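ATP12 ATPase (Paracoccus denitrificans, PDB 2P4X) probably acts as a chaperone of the ATP12 family, assisting assembly of the F1 sector of ATP synthase. Local coordinates at residues Thr99-Tyr104 and Glu118-Leu123. Numbering follows the deposited sequence.
Sequences TDLLSY and EGWDPL
Leu102 sets one methyl on the indole of Trp120 and the other against Leu123. Its CD2 stands over a face of the five-membered ring, 3.3 Å from the ring centroid and 7° off the normal, which makes a close CH-pi contact; Trp120 CD1 and CG both lie 3.4 Å from Leu102 CD2, and the other atoms of the five-membered ring are hardly farther. The second branch, CD1, turns to the base of the Leu123 side chain, 3.8 Å from Leu123 CB. With CG of Trp120 anti to its own carbonyl carbon (chi1 -57°), the indole reaches out from helix 110-130 across the 3-10 turn 101-103, and its six-membered ring arrives among backbone carbonyls. Tyr104 O lies near the ring plane, at the edge, 3.6 Å from Trp120 CZ3, while Leu101 O approaches the same carbon obliquely. Leu101 adds a looser touch through CD2, 4.1 Å from Trp120 CZ2.

The turn carrying Leu102 is shaped by Asp100, whose OD1 accepts the Leu102 amide through its anti lone pair at 3.0 Å, forming an Asx turn. That carboxylate also binds Ser178 and the backbone of Ile180, joining the turn to the start of helix 179-186, where Leu181 packs on both Leu102 and Leu123.

Between the two segments the contact is apolar, apart from two carbonyl oxygens close to the six-membered ring of the indole. The polar edge of Trp120 is satisfied elsewhere: NE1 bonds to Leu198 O of helix 192-199, which should limit rotation of the indole and keep its face presented to the Leu102 methyl in this buried helix-to-loop junction.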
ATOM      1  N   THR A  99       7.200  -7.668  13.650  1.00 38.53           N
ATOM      2  CA  THR A  99       6.395  -8.865  13.403  1.00 38.89           C
ATOM      3  C   THR A  99       6.270  -9.077  11.903  1.00 36.36           C
ATOM      4  O   THR A  99       5.197  -9.383  11.390  1.00 44.52           O
ATOM      5  CB  THR A  99       4.985  -8.701  13.999  1.00 44.92           C
ATOM      6  OG1 THR A  99       4.275  -7.687  13.276  1.00 47.43           O
ATOM      7  CG2 THR A  99       5.074  -8.288  15.461  1.00 41.60           C
ATOM      8  N   ASP A 100       7.385  -8.926  11.200  1.00 36.39           N
ATOM      9  CA  ASP A 100       7.388  -9.047   9.752  1.00 32.90           C
ATOM     10  C   ASP A 100       7.259 -10.470   9.250  1.00 34.28           C
ATOM     11  O   ASP A 100       7.974 -11.376   9.697  1.00 35.59           O
ATOM     12  CB  ASP A 100       8.661  -8.414   9.183  1.00 36.22           C
ATOM     13  CG  ASP A 100       8.516  -8.030   7.719  1.00 38.71           C
ATOM     14  OD1 ASP A 100       8.422  -8.934   6.855  1.00 33.85           O
ATOM     15  OD2 ASP A 100       8.493  -6.816   7.436  1.00 39.72           O
ATOM     16  N   LEU A 101       6.335 -10.644   8.311  1.00 33.02           N
ATOM     17  CA  LEU A 101       6.065 -11.932   7.698  1.00 32.20           C
ATOM     18  C   LEU A 101       7.334 -12.665   7.243  1.00 33.87           C
ATOM     19  O   LEU A 101       7.465 -13.874   7.440  1.00 31.52           O
ATOM     20  CB  LEU A 101       5.128 -11.736   6.497  1.00 26.88           C
ATOM     21  CG  LEU A 101       4.725 -13.000   5.744  1.00 31.46           C
ATOM     22  CD1 LEU A 101       3.591 -13.654   6.499  1.00 37.83           C
ATOM     23  CD2 LEU A 101       4.281 -12.665   4.322  1.00 32.14           C
ATOM     24  N   LEU A 102       8.286 -11.933   6.665  1.00 31.59           N
ATOM     25  CA  LEU A 102       9.499 -12.560   6.157  1.00 27.30           C
ATOM     26  C   LEU A 102      10.421 -13.091   7.246  1.00 29.40           C
ATOM     27  O   LEU A 102      11.395 -13.781   6.944  1.00 33.59           O
ATOM     28  CB  LEU A 102      10.262 -11.584   5.259  1.00 26.48           C
ATOM     29  CG  LEU A 102       9.463 -10.885   4.156  1.00 36.98           C
ATOM     30  CD1 LEU A 102      10.379 -10.034   3.275  1.00 32.11           C
ATOM     31  CD2 LEU A 102       8.764 -11.916   3.327  1.00 35.39           C
ATOM     32  N   SER A 103      10.110 -12.769   8.499  1.00 28.42           N
ATOM     33  CA  SER A 103      10.902 -13.208   9.646  1.00 33.50           C
ATOM     34  C   SER A 103      10.437 -14.536  10.243  1.00 34.90           C
ATOM     35  O   SER A 103      11.134 -15.127  11.068  1.00 34.86           O
ATOM     36  CB  SER A 103      10.836 -12.162  10.753  1.00 32.41           C
ATOM     37  OG  SER A 103      11.813 -11.176  10.572  1.00 41.97           O
ATOM     38  N   TYR A 104       9.271 -15.014   9.832  1.00 28.61           N
ATOM     39  CA  TYR A 104       8.752 -16.260  10.401  1.00 33.29           C
ATOM     40  C   TYR A 104       8.656 -17.352   9.365  1.00 32.87           C
ATOM     41  O   TYR A 104       7.856 -17.267   8.446  1.00 31.94           O
ATOM     42  CB  TYR A 104       7.392 -15.990  11.036  1.00 33.98           C
ATOM     43  CG  TYR A 104       7.523 -15.092  12.236  1.00 41.80           C
ATOM     44  CD1 TYR A 104       8.057 -15.580  13.434  1.00 47.76           C
ATOM     45  CD2 TYR A 104       7.224 -13.732  12.155  1.00 46.57           C
ATOM     46  CE1 TYR A 104       8.300 -14.734  14.515  1.00 54.17           C
ATOM     47  CE2 TYR A 104       7.464 -12.875  13.229  1.00 51.77           C
ATOM     48  CZ  TYR A 104       8.006 -13.380  14.404  1.00 54.11           C
ATOM     49  OH  TYR A 104       8.285 -12.533  15.457  1.00 60.83           O
ATOM     50  N   GLU A 118      13.957 -19.422  -0.536  1.00 36.42           N
ATOM     51  CA  GLU A 118      14.310 -18.964  -1.873  1.00 35.24           C
ATOM     52  C   GLU A 118      13.604 -17.649  -2.212  1.00 42.96           C
ATOM     53  O   GLU A 118      14.180 -16.762  -2.855  1.00 33.74           O
ATOM     54  CB  GLU A 118      13.967 -20.046  -2.901  1.00 43.80           C
ATOM     55  CG  GLU A 118      14.965 -21.212  -2.891  1.00 57.14           C
ATOM     56  CD  GLU A 118      14.418 -22.496  -3.507  1.00 62.65           C
ATOM     57  OE1 GLU A 118      15.190 -23.478  -3.614  1.00 67.87           O
ATOM     58  OE2 GLU A 118      13.223 -22.535  -3.878  1.00 68.84           O
ATOM     59  N   GLY A 119      12.366 -17.499  -1.752  1.00 35.04           N
ATOM     60  CA  GLY A 119      11.653 -16.275  -2.065  1.00 32.86           C
ATOM     61  C   GLY A 119      11.937 -15.103  -1.148  1.00 33.43           C
ATOM     62  O   GLY A 119      12.043 -13.970  -1.617  1.00 32.36           O
ATOM     63  N   TRP A 120      12.093 -15.368   0.149  1.00 27.06           N
ATOM     64  CA  TRP A 120      12.285 -14.307   1.128  1.00 27.53           C
ATOM     65  C   TRP A 120      13.707 -13.910   1.527  1.00 27.02           C
ATOM     66  O   TRP A 120      13.930 -12.766   1.894  1.00 30.49           O
ATOM     67  CB  TRP A 120      11.484 -14.645   2.395  1.00 27.53           C
ATOM     68  CG  TRP A 120       9.998 -14.845   2.152  1.00 28.24           C
ATOM     69  CD1 TRP A 120       9.263 -14.391   1.081  1.00 31.52           C
ATOM     70  CD2 TRP A 120       9.053 -15.438   3.058  1.00 26.06           C
ATOM     71  NE1 TRP A 120       7.918 -14.656   1.279  1.00 28.20           N
ATOM     72  CE2 TRP A 120       7.765 -15.294   2.482  1.00 27.21           C
ATOM     73  CE3 TRP A 120       9.169 -16.066   4.302  1.00 26.58           C
ATOM     74  CZ2 TRP A 120       6.604 -15.758   3.112  1.00 28.93           C
ATOM     75  CZ3 TRP A 120       8.008 -16.527   4.936  1.00 27.93           C
ATOM     76  CH2 TRP A 120       6.744 -16.368   4.335  1.00 25.79           C
ATOM     77  N   ASP A 121      14.662 -14.837   1.465  1.00 31.04           N
ATOM     78  CA  ASP A 121      16.032 -14.508   1.854  1.00 32.91           C
ATOM     79  C   ASP A 121      16.615 -13.353   1.038  1.00 26.56           C
ATOM     80  O   ASP A 121      17.329 -12.521   1.586  1.00 31.35           O
ATOM     81  CB  ASP A 121      16.940 -15.733   1.754  1.00 35.23           C
ATOM     82  CG  ASP A 121      16.672 -16.748   2.855  1.00 41.32           C
ATOM     83  OD1 ASP A 121      16.021 -16.390   3.863  1.00 41.30           O
ATOM     84  OD2 ASP A 121      17.131 -17.907   2.715  1.00 43.04           O
ATOM     85  N   PRO A 122      16.331 -13.290  -0.274  1.00 30.18           N
ATOM     86  CA  PRO A 122      16.874 -12.173  -1.073  1.00 34.57           C
ATOM     87  C   PRO A 122      16.305 -10.812  -0.597  1.00 35.15           C
ATOM     88  O   PRO A 122      16.964  -9.778  -0.705  1.00 30.59           O
ATOM     89  CB  PRO A 122      16.422 -12.511  -2.493  1.00 35.98           C
ATOM     90  CG  PRO A 122      16.333 -14.002  -2.476  1.00 33.71           C
ATOM     91  CD  PRO A 122      15.701 -14.292  -1.150  1.00 27.15           C
ATOM     92  N   LEU A 123      15.082 -10.813  -0.068  1.00 29.62           N
ATOM     93  CA  LEU A 123      14.497  -9.572   0.417  1.00 28.49           C
ATOM     94  C   LEU A 123      15.044  -9.231   1.791  1.00 27.12           C
ATOM     95  O   LEU A 123      15.200  -8.059   2.126  1.00 28.26           O
ATOM     96  CB  LEU A 123      12.962  -9.649   0.448  1.00 31.31           C
ATOM     97  CG  LEU A 123      12.318  -9.332  -0.902  1.00 35.59           C
ATOM     98  CD1 LEU A 123      10.858  -9.723  -0.859  1.00 49.21           C
ATOM     99  CD2 LEU A 123      12.466  -7.828  -1.211  1.00 36.53           C
TER